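PDB 2AZQ: catechol 1,2-dioxygenase from Pseudomonas putida, which probably catalyses the iron(III)-dependent intradiol cleavage of catechol by O2 to cis,cis-muconate, an early step of the beta-ketoadipate pathway. Local coordinates for residues A13-V18 with R36-T41; A90-A95 with G230-T235; H156-G161 with S168-F173; F225-G230 with D297-S302. All coordinates share one frame; numbering follows the deposited sequence.

Contact 1: residues A13-V18 with R36-T41; sequences AFFNQV and RVLQDT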
loop_
_atom_site.group_PDB
_atom_site.type_symbol
_atom_site.label_atom_id
_atom_site.label_comp_id
_atom_site.label_asym_id
_atom_site.label_seq_id
_atom_site.Cartn_x
_atom_site.Cartn_y
_atom_site.Cartn_z
ATOM N N ALA A 13 -5.575 -25.082 3.422
ATOM C CA ALA A 13 -5.741 -25.177 4.866
ATOM C C ALA A 13 -4.935 -24.062 5.532
ATOM O O ALA A 13 -5.338 -23.517 6.556
ATOM C CB ALA A 13 -5.269 -26.558 5.366
ATOM N N PHE A 14 -3.794 -23.719 4.949
ATOM C CA PHE A 14 -2.953 -22.673 5.507
ATOM C C PHE A 14 -3.577 -21.260 5.361
ATOM O O PHE A 14 -3.575 -20.459 6.304
ATOM C CB PHE A 14 -1.567 -22.749 4.857
ATOM C CG PHE A 14 -0.666 -21.595 5.196
ATOM C CD1 PHE A 14 -0.448 -21.220 6.513
ATOM C CD2 PHE A 14 -0.019 -20.883 4.185
ATOM C CE1 PHE A 14 0.396 -20.159 6.808
ATOM C CE2 PHE A 14 0.830 -19.821 4.487
ATOM C CZ PHE A 14 1.034 -19.461 5.790
ATOM N N PHE A 15 -4.131 -20.966 4.191
ATOM C CA PHE A 15 -4.748 -19.670 3.956
ATOM C C PHE A 15 -5.953 -19.558 4.841
ATOM O O PHE A 15 -6.277 -18.484 5.316
ATOM C CB PHE A 15 -5.132 -19.532 2.483
ATOM C CG PHE A 15 -3.948 -19.348 1.584
ATOM C CD1 PHE A 15 -3.983 -19.761 0.264
ATOM C CD2 PHE A 15 -2.775 -18.785 2.072
ATOM C CE1 PHE A 15 -2.855 -19.620 -0.551
ATOM C CE2 PHE A 15 -1.653 -18.641 1.259
ATOM C CZ PHE A 15 -1.692 -19.059 -0.044
ATOM N N ASN A 16 -6.590 -20.696 5.073
ATOM C CA ASN A 16 -7.763 -20.789 5.919
ATOM C C ASN A 16 -7.420 -20.252 7.332
ATOM O O ASN A 16 -8.126 -19.383 7.878
ATOM C CB ASN A 16 -8.185 -22.260 5.951
ATOM C CG ASN A 16 -9.656 -22.463 6.284
ATOM O OD1 ASN A 16 -10.184 -23.582 6.174
ATOM N ND2 ASN A 16 -10.323 -21.390 6.703
ATOM N N GLN A 17 -6.322 -20.730 7.922
ATOM C CA GLN A 17 -5.964 -20.264 9.259
ATOM C C GLN A 17 -5.425 -18.835 9.269
ATOM O O GLN A 17 -5.506 -18.156 10.291
ATOM C CB GLN A 17 -4.915 -21.150 9.881
ATOM C CG GLN A 17 -5.120 -22.608 9.680
ATOM C CD GLN A 17 -4.072 -23.412 10.430
ATOM O OE1 GLN A 17 -2.863 -23.128 10.330
ATOM N NE2 GLN A 17 -4.525 -24.429 11.184
ATOM N N VAL A 18 -4.838 -18.389 8.159
ATOM C CA VAL A 18 -4.326 -17.032 8.114
ATOM C C VAL A 18 -5.469 -16.046 8.144
ATOM O O VAL A 18 -5.411 -15.032 8.838
ATOM C CB VAL A 18 -3.540 -16.750 6.852
ATOM C CG1 VAL A 18 -3.202 -15.251 6.787
ATOM C CG2 VAL A 18 -2.274 -17.565 6.841
ATOM N N ARG A 36 -9.912 -14.920 0.215
ATOM C CA ARG A 36 -9.918 -14.686 -1.216
ATOM C C ARG A 36 -8.670 -13.911 -1.698
ATOM O O ARG A 36 -7.979 -14.378 -2.615
ATOM C CB ARG A 36 -11.225 -13.954 -1.573
ATOM C CG ARG A 36 -11.430 -13.588 -3.024
ATOM C CD ARG A 36 -11.263 -14.744 -3.952
ATOM N NE ARG A 36 -11.590 -14.342 -5.322
ATOM C CZ ARG A 36 -12.794 -14.443 -5.892
ATOM N NH1 ARG A 36 -13.817 -14.947 -5.222
ATOM N NH2 ARG A 36 -12.986 -13.992 -7.123
ATOM N N VAL A 37 -8.375 -12.755 -1.089
ATOM C CA VAL A 37 -7.202 -11.968 -1.491
ATOM C C VAL A 37 -5.939 -12.836 -1.485
ATOM O O VAL A 37 -5.040 -12.651 -2.321
ATOM C CB VAL A 37 -6.978 -10.742 -0.566
ATOM C CG1 VAL A 37 -5.693 -10.037 -0.932
ATOM C CG2 VAL A 37 -8.084 -9.751 -0.733
ATOM N N LEU A 38 -5.868 -13.790 -0.551
ATOM C CA LEU A 38 -4.704 -14.680 -0.488
ATOM C C LEU A 38 -4.643 -15.765 -1.582
ATOM O O LEU A 38 -3.571 -16.033 -2.106
ATOM C CB LEU A 38 -4.597 -15.336 0.897
ATOM C CG LEU A 38 -4.185 -14.452 2.082
ATOM C CD1 LEU A 38 -4.420 -15.236 3.386
ATOM C CD2 LEU A 38 -2.731 -13.991 1.935
ATOM N N GLN A 39 -5.782 -16.376 -1.925
ATOM C CA GLN A 39 -5.835 -17.425 -2.950
ATOM C C GLN A 39 -5.518 -16.840 -4.307
ATOM O O GLN A 39 -4.855 -17.487 -5.129
ATOM C CB GLN A 39 -7.220 -18.047 -3.065
ATOM C CG GLN A 39 -7.816 -18.664 -1.829
ATOM C CD GLN A 39 -9.180 -19.255 -2.139
ATOM O OE1 GLN A 39 -9.305 -20.117 -3.017
ATOM N NE2 GLN A 39 -10.207 -18.787 -1.446
ATOM N N ASP A 40 -6.031 -15.635 -4.558
ATOM C CA ASP A 40 -5.782 -14.962 -5.825
ATOM C C ASP A 40 -4.328 -14.491 -5.897
ATOM O O ASP A 40 -3.638 -14.758 -6.878
ATOM C CB ASP A 40 -6.707 -13.757 -6.008
ATOM C CG ASP A 40 -8.163 -14.147 -6.231
ATOM O OD1 ASP A 40 -9.002 -13.245 -6.424
ATOM O OD2 ASP A 40 -8.467 -15.353 -6.216
ATOM N N THR A 41 -3.850 -13.803 -4.864
ATOM C CA THR A 41 -2.475 -13.328 -4.885
ATOM C C THR A 41 -1.522 -14.478 -5.192
ATOM O O THR A 41 -0.605 -14.348 -6.009
ATOM C CB THR A 41 -2.112 -12.649 -3.549
ATOM O OG1 THR A 41 -2.818 -11.412 -3.460
ATOM C CG2 THR A 41 -0.618 -12.355 -3.466
#

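Contact 2: residues A90-A95 with G230-T235; sequences AKDAEA and GHRHLT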
loop_
_atom_site.group_PDB
_atom_site.type_symbol
_atom_site.label_atom_id
_atom_site.label_comp_id
_atom_site.label_asym_id
_atom_site.label_seq_id
_atom_site.Cartn_x
_atom_site.Cartn_y
_atom_site.Cartn_z
ATOM N N ALA A 90 -24.155 0.423 -13.888
ATOM C CA ALA A 90 -24.824 -0.804 -14.290
ATOM C C ALA A 90 -25.800 -1.202 -13.198
ATOM O O ALA A 90 -26.873 -1.744 -13.458
ATOM C CB ALA A 90 -23.821 -1.891 -14.510
ATOM N N LYS A 91 -25.429 -0.930 -11.958
ATOM C CA LYS A 91 -26.316 -1.281 -10.871
ATOM C C LYS A 91 -27.540 -0.391 -10.905
ATOM O O LYS A 91 -28.626 -0.835 -10.579
ATOM C CB LYS A 91 -25.615 -1.165 -9.509
ATOM C CG LYS A 91 -24.641 -2.287 -9.206
ATOM C CD LYS A 91 -24.142 -2.169 -7.772
ATOM C CE LYS A 91 -23.054 -3.196 -7.449
ATOM N NZ LYS A 91 -22.497 -3.054 -6.072
ATOM N N ASP A 92 -27.383 0.865 -11.300
ATOM C CA ASP A 92 -28.553 1.720 -11.329
ATOM C C ASP A 92 -29.435 1.365 -12.513
ATOM O O ASP A 92 -30.634 1.572 -12.467
ATOM C CB ASP A 92 -28.181 3.203 -11.398
ATOM C CG ASP A 92 -27.364 3.654 -10.221
ATOM O OD1 ASP A 92 -27.597 3.172 -9.091
ATOM O OD2 ASP A 92 -26.498 4.523 -10.430
ATOM N N ALA A 93 -28.853 0.839 -13.580
ATOM C CA ALA A 93 -29.675 0.498 -14.720
ATOM C C ALA A 93 -30.677 -0.566 -14.264
ATOM O O ALA A 93 -31.861 -0.485 -14.577
ATOM C CB ALA A 93 -28.809 -0.008 -15.883
ATOM N N GLU A 94 -30.220 -1.550 -13.497
ATOM C CA GLU A 94 -31.124 -2.591 -13.023
ATOM C C GLU A 94 -32.236 -2.076 -12.143
ATOM O O GLU A 94 -33.383 -2.473 -12.320
ATOM C CB GLU A 94 -30.405 -3.657 -12.231
ATOM C CG GLU A 94 -29.505 -4.542 -13.010
ATOM C CD GLU A 94 -29.401 -5.878 -12.334
ATOM O OE1 GLU A 94 -30.373 -6.658 -12.438
ATOM O OE2 GLU A 94 -28.378 -6.143 -11.665
ATOM N N ALA A 95 -31.903 -1.216 -11.183
ATOM C CA ALA A 95 -32.909 -0.671 -10.284
ATOM C C ALA A 95 -33.737 0.433 -10.974
ATOM O O ALA A 95 -34.569 1.109 -10.348
ATOM C CB ALA A 95 -32.234 -0.146 -9.018
ATOM N N GLY A 230 -33.829 15.368 0.185
ATOM C CA GLY A 230 -34.756 14.540 -0.579
ATOM C C GLY A 230 -34.334 14.219 -2.003
ATOM O O GLY A 230 -35.155 13.878 -2.864
ATOM N N HIS A 231 -33.035 14.329 -2.258
ATOM C CA HIS A 231 -32.520 14.033 -3.582
ATOM C C HIS A 231 -31.234 13.190 -3.488
ATOM O O HIS A 231 -30.606 13.106 -2.429
ATOM C CB HIS A 231 -32.383 15.354 -4.373
ATOM C CG HIS A 231 -33.713 15.988 -4.701
ATOM N ND1 HIS A 231 -34.598 15.441 -5.616
ATOM C CD2 HIS A 231 -34.343 17.073 -4.178
ATOM C CE1 HIS A 231 -35.709 16.161 -5.642
ATOM N NE2 HIS A 231 -35.580 17.158 -4.780
ATOM N N ARG A 232 -30.891 12.507 -4.573
ATOM C CA ARG A 232 -29.720 11.649 -4.570
ATOM C C ARG A 232 -28.426 12.433 -4.804
ATOM O O ARG A 232 -28.288 13.168 -5.779
ATOM C CB ARG A 232 -29.903 10.560 -5.626
ATOM C CG ARG A 232 -28.815 9.501 -5.646
ATOM C CD ARG A 232 -29.073 8.422 -6.695
ATOM N NE ARG A 232 -28.051 7.376 -6.661
ATOM C CZ ARG A 232 -27.916 6.433 -7.589
ATOM N NH1 ARG A 232 -28.736 6.393 -8.633
ATOM N NH2 ARG A 232 -26.946 5.537 -7.487
ATOM N N HIS A 233 -27.486 12.257 -3.881
ATOM C CA HIS A 233 -26.194 12.911 -3.896
ATOM C C HIS A 233 -25.445 12.564 -5.175
ATOM O O HIS A 233 -25.423 11.399 -5.582
ATOM C CB HIS A 233 -25.416 12.449 -2.675
ATOM C CG HIS A 233 -24.041 13.033 -2.567
ATOM N ND1 HIS A 233 -23.735 14.054 -1.690
ATOM C CD2 HIS A 233 -22.891 12.731 -3.221
ATOM C CE1 HIS A 233 -22.452 14.352 -1.806
ATOM N NE2 HIS A 233 -21.918 13.564 -2.728
ATOM N N LEU A 234 -24.813 13.560 -5.801
ATOM C CA LEU A 234 -24.081 13.351 -7.065
ATOM C C LEU A 234 -22.639 13.875 -7.014
ATOM O O LEU A 234 -22.386 14.973 -6.529
ATOM C CB LEU A 234 -24.877 14.000 -8.210
ATOM C CG LEU A 234 -24.556 14.188 -9.706
ATOM C CD1 LEU A 234 -23.637 15.352 -9.905
ATOM C CD2 LEU A 234 -24.022 12.923 -10.320
ATOM N N THR A 235 -21.698 13.049 -7.473
ATOM C CA THR A 235 -20.295 13.410 -7.510
ATOM C C THR A 235 -20.026 13.487 -8.991
ATOM O O THR A 235 -20.277 12.524 -9.708
ATOM C CB THR A 235 -19.421 12.322 -6.886
ATOM O OG1 THR A 235 -19.767 12.204 -5.515
ATOM C CG2 THR A 235 -17.932 12.659 -6.974
#

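Contact 3: residues H156-G161 with S168-F173; sequences HANTQG and STQSEF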
loop_
_atom_site.group_PDB
_atom_site.type_symbol
_atom_site.label_atom_id
_atom_site.label_comp_id
_atom_site.label_asym_id
_atom_site.label_seq_id
_atom_site.Cartn_x
_atom_site.Cartn_y
_atom_site.Cartn_z
ATOM N N HIS A 156 -11.352 23.262 -7.269
ATOM C CA HIS A 156 -10.568 23.127 -8.496
ATOM C C HIS A 156 -9.180 23.704 -8.329
ATOM O O HIS A 156 -8.929 24.469 -7.380
ATOM C CB HIS A 156 -11.288 23.763 -9.704
ATOM C CG HIS A 156 -11.315 25.269 -9.717
ATOM N ND1 HIS A 156 -10.215 26.039 -10.038
ATOM C CD2 HIS A 156 -12.331 26.145 -9.511
ATOM C CE1 HIS A 156 -10.550 27.317 -10.032
ATOM N NE2 HIS A 156 -11.828 27.411 -9.715
ATOM N N ALA A 157 -8.277 23.312 -9.228
ATOM C CA ALA A 157 -6.899 23.771 -9.181
ATOM C C ALA A 157 -6.777 25.228 -9.600
ATOM O O ALA A 157 -7.685 25.802 -10.185
ATOM C CB ALA A 157 -6.037 22.915 -10.065
ATOM N N ASN A 158 -5.637 25.819 -9.270
ATOM C CA ASN A 158 -5.355 27.192 -9.616
ATOM C C ASN A 158 -4.552 27.219 -10.943
ATOM O O ASN A 158 -4.416 26.179 -11.608
ATOM C CB ASN A 158 -4.608 27.860 -8.461
ATOM C CG ASN A 158 -3.207 27.314 -8.251
ATOM O OD1 ASN A 158 -2.797 26.332 -8.860
ATOM N ND2 ASN A 158 -2.467 27.962 -7.371
ATOM N N THR A 159 -4.027 28.379 -11.345
ATOM C CA THR A 159 -3.297 28.433 -12.610
ATOM C C THR A 159 -1.988 27.629 -12.604
ATOM O O THR A 159 -1.528 27.237 -13.664
ATOM C CB THR A 159 -3.023 29.880 -13.062
ATOM O OG1 THR A 159 -2.094 30.490 -12.167
ATOM C CG2 THR A 159 -4.289 30.687 -13.066
ATOM N N GLN A 160 -1.386 27.375 -11.444
ATOM C CA GLN A 160 -0.162 26.555 -11.406
ATOM C C GLN A 160 -0.641 25.099 -11.471
ATOM O O GLN A 160 0.159 24.141 -11.538
ATOM C CB GLN A 160 0.604 26.703 -10.096
ATOM C CG GLN A 160 1.260 28.022 -9.812
ATOM C CD GLN A 160 1.404 28.219 -8.297
ATOM O OE1 GLN A 160 1.977 27.353 -7.591
ATOM N NE2 GLN A 160 0.864 29.344 -7.781
ATOM N N GLY A 161 -1.956 24.936 -11.415
ATOM C CA GLY A 161 -2.500 23.599 -11.471
ATOM C C GLY A 161 -2.397 22.800 -10.182
ATOM O O GLY A 161 -2.120 21.606 -10.237
ATOM N N SER A 168 0.541 24.031 0.355
ATOM C CA SER A 168 0.603 24.992 1.441
ATOM C C SER A 168 0.794 26.421 0.983
ATOM O O SER A 168 0.445 27.347 1.723
ATOM C CB SER A 168 1.708 24.610 2.436
ATOM O OG SER A 168 1.352 23.448 3.184
ATOM N N THR A 169 1.345 26.620 -0.216
ATOM C CA THR A 169 1.549 27.981 -0.703
ATOM C C THR A 169 0.203 28.668 -0.857
ATOM O O THR A 169 0.120 29.877 -0.696
ATOM C CB THR A 169 2.339 28.051 -2.073
ATOM O OG1 THR A 169 1.754 27.176 -3.048
ATOM C CG2 THR A 169 3.794 27.679 -1.879
ATOM N N GLN A 170 -0.856 27.904 -1.152
ATOM C CA GLN A 170 -2.181 28.494 -1.304
ATOM C C GLN A 170 -2.796 28.858 0.039
ATOM O O GLN A 170 -2.483 28.260 1.065
ATOM C CB GLN A 170 -3.113 27.564 -2.084
ATOM C CG GLN A 170 -2.667 27.366 -3.524
ATOM C CD GLN A 170 -3.769 26.804 -4.432
ATOM O OE1 GLN A 170 -4.863 27.367 -4.523
ATOM N NE2 GLN A 170 -3.471 25.710 -5.120
ATOM N N SER A 171 -3.671 29.856 0.033
ATOM C CA SER A 171 -4.307 30.294 1.256
ATOM C C SER A 171 -5.394 29.298 1.689
ATOM O O SER A 171 -5.756 28.394 0.922
ATOM C CB SER A 171 -4.900 31.674 1.030
ATOM O OG SER A 171 -5.877 31.614 0.024
ATOM N N GLU A 172 -5.916 29.442 2.908
ATOM C CA GLU A 172 -6.965 28.519 3.344
ATOM C C GLU A 172 -8.122 28.443 2.320
ATOM O O GLU A 172 -8.555 29.471 1.774
ATOM C CB GLU A 172 -7.522 28.912 4.723
ATOM C CG GLU A 172 -6.585 28.643 5.937
ATOM C CD GLU A 172 -7.297 28.778 7.333
ATOM O OE1 GLU A 172 -8.235 27.971 7.625
ATOM O OE2 GLU A 172 -6.911 29.692 8.125
ATOM N N PHE A 173 -8.596 27.220 2.074
ATOM C CA PHE A 173 -9.698 26.895 1.153
ATOM C C PHE A 173 -9.807 27.698 -0.136
ATOM O O PHE A 173 -10.906 28.002 -0.592
ATOM C CB PHE A 173 -11.057 26.960 1.867
ATOM C CG PHE A 173 -11.211 25.989 3.015
ATOM C CD1 PHE A 173 -10.801 26.330 4.307
ATOM C CD2 PHE A 173 -11.834 24.762 2.824
ATOM C CE1 PHE A 173 -11.033 25.457 5.393
ATOM C CE2 PHE A 173 -12.062 23.888 3.913
ATOM C CZ PHE A 173 -11.666 24.240 5.195
#

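Contact 4: residues F225-G230 with D297-S302; sequences FISAFG and DAEARS. Unlike the reference sequence in segment 225-230: Phe229 (reference Pro). Unlike the reference sequence in segment 297-302: Ala300 (reference Glu).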
loop_
_atom_site.group_PDB
_atom_site.type_symbol
_atom_site.label_atom_id
_atom_site.label_comp_id
_atom_site.label_asym_id
_atom_site.label_seq_id
_atom_site.Cartn_x
_atom_site.Cartn_y
_atom_site.Cartn_z
ATOM N N PHE A 225 -19.871 18.271 -5.806
ATOM C CA PHE A 225 -20.598 17.415 -4.867
ATOM C C PHE A 225 -21.921 18.183 -4.869
ATOM O O PHE A 225 -21.948 19.366 -4.528
ATOM C CB PHE A 225 -19.983 17.460 -3.473
ATOM C CG PHE A 225 -19.061 16.336 -3.172
ATOM C CD1 PHE A 225 -18.265 16.371 -2.031
ATOM C CD2 PHE A 225 -18.985 15.237 -3.996
ATOM C CE1 PHE A 225 -17.394 15.319 -1.717
ATOM C CE2 PHE A 225 -18.111 14.182 -3.681
ATOM C CZ PHE A 225 -17.319 14.231 -2.540
ATOM N N ILE A 226 -22.992 17.541 -5.310
ATOM C CA ILE A 226 -24.280 18.211 -5.376
ATOM C C ILE A 226 -25.309 17.362 -4.647
ATOM O O ILE A 226 -25.435 16.152 -4.862
ATOM C CB ILE A 226 -24.655 18.508 -6.852
ATOM C CG1 ILE A 226 -23.501 19.324 -7.464
ATOM C CG2 ILE A 226 -25.956 19.315 -6.935
ATOM C CD1 ILE A 226 -23.797 20.170 -8.664
ATOM N N SER A 227 -26.033 18.009 -3.751
ATOM C CA SER A 227 -26.980 17.292 -2.949
ATOM C C SER A 227 -28.064 18.226 -2.480
ATOM O O SER A 227 -27.835 19.407 -2.332
ATOM C CB SER A 227 -26.231 16.635 -1.779
ATOM O OG SER A 227 -25.410 17.570 -1.098
ATOM N N ALA A 228 -29.257 17.682 -2.289
ATOM C CA ALA A 228 -30.413 18.454 -1.867
ATOM C C ALA A 228 -31.374 17.587 -1.069
ATOM O O ALA A 228 -31.627 16.425 -1.411
ATOM C CB ALA A 228 -31.133 19.057 -3.093
ATOM N N PHE A 229 -31.898 18.167 0.008
ATOM C CA PHE A 229 -32.834 17.474 0.880
ATOM C C PHE A 229 -33.820 16.685 0.026
ATOM O O PHE A 229 -34.536 17.261 -0.794
ATOM C CB PHE A 229 -33.572 18.509 1.696
ATOM C CG PHE A 229 -32.666 19.459 2.403
ATOM C CD1 PHE A 229 -31.621 20.088 1.716
ATOM C CD2 PHE A 229 -32.852 19.747 3.769
ATOM C CE1 PHE A 229 -30.759 21.001 2.383
ATOM C CE2 PHE A 229 -32.006 20.650 4.451
ATOM C CZ PHE A 229 -30.954 21.280 3.755
ATOM N N GLY A 230 -33.829 15.368 0.185
ATOM C CA GLY A 230 -34.756 14.540 -0.579
ATOM C C GLY A 230 -34.334 14.219 -2.003
ATOM O O GLY A 230 -35.155 13.878 -2.864
ATOM N N ASP A 297 -29.861 7.343 2.655
ATOM C CA ASP A 297 -28.638 6.816 2.046
ATOM C C ASP A 297 -28.358 7.629 0.791
ATOM O O ASP A 297 -27.206 7.926 0.472
ATOM C CB ASP A 297 -28.831 5.373 1.584
ATOM C CG ASP A 297 -29.286 4.455 2.682
ATOM O OD1 ASP A 297 -28.550 4.333 3.689
ATOM O OD2 ASP A 297 -30.376 3.846 2.527
ATOM N N ALA A 298 -29.435 7.948 0.073
ATOM C CA ALA A 298 -29.367 8.708 -1.162
ATOM C C ALA A 298 -28.454 9.930 -1.077
ATOM O O ALA A 298 -27.552 10.045 -1.905
ATOM C CB ALA A 298 -30.752 9.107 -1.594
ATOM N N GLU A 299 -28.680 10.855 -0.136
ATOM C CA GLU A 299 -27.739 11.980 -0.011
ATOM C C GLU A 299 -26.916 11.625 1.170
ATOM O O GLU A 299 -27.432 11.615 2.278
ATOM C CB GLU A 299 -28.387 13.337 0.294
ATOM C CG GLU A 299 -27.346 14.508 0.398
ATOM C CD GLU A 299 -26.907 14.936 1.855
ATOM O OE1 GLU A 299 -25.986 15.797 2.000
ATOM O OE2 GLU A 299 -27.487 14.438 2.852
ATOM N N ALA A 300 -25.648 11.311 0.974
ATOM C CA ALA A 300 -24.868 10.977 2.140
ATOM C C ALA A 300 -23.393 10.820 1.887
ATOM O O ALA A 300 -22.635 10.520 2.827
ATOM C CB ALA A 300 -25.424 9.712 2.795
ATOM N N ARG A 301 -22.954 11.022 0.652
ATOM C CA ARG A 301 -21.529 10.867 0.408
ATOM C C ARG A 301 -21.088 9.467 0.858
ATOM O O ARG A 301 -21.645 8.877 1.790
ATOM C CB ARG A 301 -20.734 11.879 1.246
ATOM C CG ARG A 301 -20.017 12.992 0.514
ATOM C CD ARG A 301 -19.094 13.673 1.514
ATOM N NE ARG A 301 -19.382 15.086 1.714
ATOM C CZ ARG A 301 -18.827 15.821 2.676
ATOM N NH1 ARG A 301 -17.956 15.272 3.527
ATOM N NH2 ARG A 301 -19.130 17.116 2.786
ATOM N N SER A 302 -20.067 8.939 0.203
ATOM C CA SER A 302 -19.550 7.650 0.595
ATOM C C SER A 302 -18.910 7.938 1.949
ATOM O O SER A 302 -18.787 9.102 2.348
ATOM C CB SER A 302 -18.473 7.202 -0.385
ATOM O OG SER A 302 -17.355 8.057 -0.294
#

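Contact 1: residues A13-V18 with R36-T41
Phe15 and Leu38 meet where helix 9-19 packs against helix 28-49, a roughly antiparallel helix pair in the N-terminal helical region. The segment axes come within 9.8 Å at an angle of 143°. Leu38 CB lies over one face of the Phe15 ring, offset toward the rim. Leu38 CB is 4.3 Å from the Phe15 ring centroid, a CH-pi contact. The carbonyl Leu38 O also lies over a face, 4.0 Å from Phe15 CE1. Beside this, Val18 CG1 touches Leu38 CD1 at 3.6 Å. No hydrogen bond crosses, and the join is apolar. Phe15 CG stands anti to its own carbonyl carbon (chi1 -72°), which carries the ring over to Leu38. With an alanine at Phe15, Leu38 CB would probably lose its aromatic partner and a gap would open between the helices.

Farther out, Phe14 meets Tyr252 and His82 of the second subunit edge-to-face. Arg36 NH2 forms a salt bridge with Asp47 of that subunit, and Arg36 NE holds Asp40 OD1 at 3.0 Å within its own helix. Thr41 touches a bound phospholipid. Thr41 OG1 bonds to Val37 O at 2.8 Å, an oxygen that also accepts from Thr41 N.

Contact 2: residues A90-A95 with G230-T235
The Asp92 carboxylate meets the Arg232 guanidinium at its edge, not over a face. The two planes stand 86° apart, so the groups do not lie flat side by side. This salt bridge joins the last turn of helix 80-94, in the N-terminal helical region, to the residues leading into strand 234-240 of the catalytic beta domain.

One nitrogen does the bonding. Arg232 NH2 gives a hydrogen bond to Asp92 OD1 of 2.9 Å, with an N-H...O angle of 148°. A second, weak bond runs from Arg232 NH2 to Asp92 OD2 at 3.1 Å. Asp92 OD1 is approached on its syn side, but from well out of the carboxylate plane. It is also tilted somewhat from the guanidinium plane.

The side chains come from opposite directions. Arg232 has CG anti to the backbone N (chi1 -174°) and runs extended as far as NE, which sends the guanidinium across to the helix. The backbones therefore stay far apart: the nearest CA pair, Asp92 CA and Arg232 CA, is separated by 12.1 Å.

Asp92 is buried and has a second cationic partner, since Asp92 OD2 forms a salt bridge with Arg103 NH1. Two arginines round one carboxylate would be expected to keep it ionised. Lys91 and Glu94 pack on Val3 of the second subunit. Arg232 NH1 lies 3.4 Å from Asp92 OD1 and makes a weak hydrogen bond to Gln291 OE1.

Contact 3: residues H156-G161 with S168-F173
The side-chain amides of Asn158 and Gln170 stack, their planes only 3° apart, inside the long loop between strands 151-155 and 176-180. This connection of the catalytic beta domain also carries Tyr163, a ligand of the ferric ion. The two side chains reach each other from opposite directions. Asn158 ND2 lies 3.4 Å from Gln170 CD and 3.3 Å from Gln170 NE2. Asn158 ND2 and Gln170 NE2 are both donors, so no hydrogen bond joins them. The amides touch by their faces, and Asn158 OD1 and Gln170 NE2 each bond to a third residue, Thr162.

Asn158 OD1 accepts from Thr162 N, and Gln170 NE2 is hydrogen-bonded to Thr162 OG1. One threonine thus fixes how both amides are turned, next in sequence to Tyr163. The Gln170 side chain comes within about 5 Å of that of Tyr163, which makes the pair a neighbour of the metal site. The ferric ion itself is about 11 Å from the Asn158 side chain.

The torsions explain the overlap. Asn158 CG sits between its backbone N and carbonyl carbon (chi1 68°), which brings the amide back over the turn that follows. Gln170 CG is anti to its carbonyl carbon (chi1 -65°), and the chain is extended beyond it, long enough to bring its amide to that of Asn158.

Asn158 to Gly161 form a type I beta turn. Asn158 OD1 takes a weak bond from Gln160 N at 3.1 Å. The turn is closed by Gly161 N bonding to Asn158 O at 2.8 Å.

Contact 4: residues F225-G230 with D297-S302
Arg301 lies across the Phe225 ring, with its CG over one face, 4.1 Å above the plane and offset toward the rim. The side chains cross at about a right angle. The ring and guanidinium planes are nonetheless only 13° apart. Arg301 NE is 4.0 Å from Phe225 CE1. The Arg301 chain is extended at chi2 (-169°), which brings CD beside Phe225 CE1, and the bend at chi3 (-120°) then places NE. A serine in place of Arg301 would probably uncover this part of the Phe225 face and leave Gln309 OE1 without its weak hydrogen bond from NH1.

Here the C-terminal tail passes over the end of strand 217-227 in the catalytic beta sheet. That strand carries the iron ligands His221 and His223, and the Phe225 side chain is about 7 Å from that of His223. Other rings meet Phe225 as well: Trp155 edge-to-face, Tyr110 and His233 with planes at about 60°. Farther along the tail, Ser302 packs on Asp53 of the second subunit.

The second touch is between Ser227 and Glu299, whose CA atoms are 6.1 Å apart. Ser227 CB rests against Glu299 CG. The Glu299 chain bends at chi2, and its OE1 ends 3.6 Å from Ser227 OG.

In the fold
Contact 1 is buried and apolar, in the N-terminal helices beside the second subunit and the lipid site. Contacts 2, 3 and 4 are partly buried and involve the catalytic beta domain. Contacts 2 and 4 share Gly230, touch each other and use neighbouring strands of one sheet. Leu234 N probably bonds to Ile226 O, and His233 N to Ala298 O. Contact 2 ties helix 80-94 to the start of strand 234-240 by charge; contact 4 lays the C-terminal tail on strand 217-227 by van der Waals packing. Contact 3 stacks neutral amides within one loop near the iron, on the other side of the chain's centre from contacts 1 and 2.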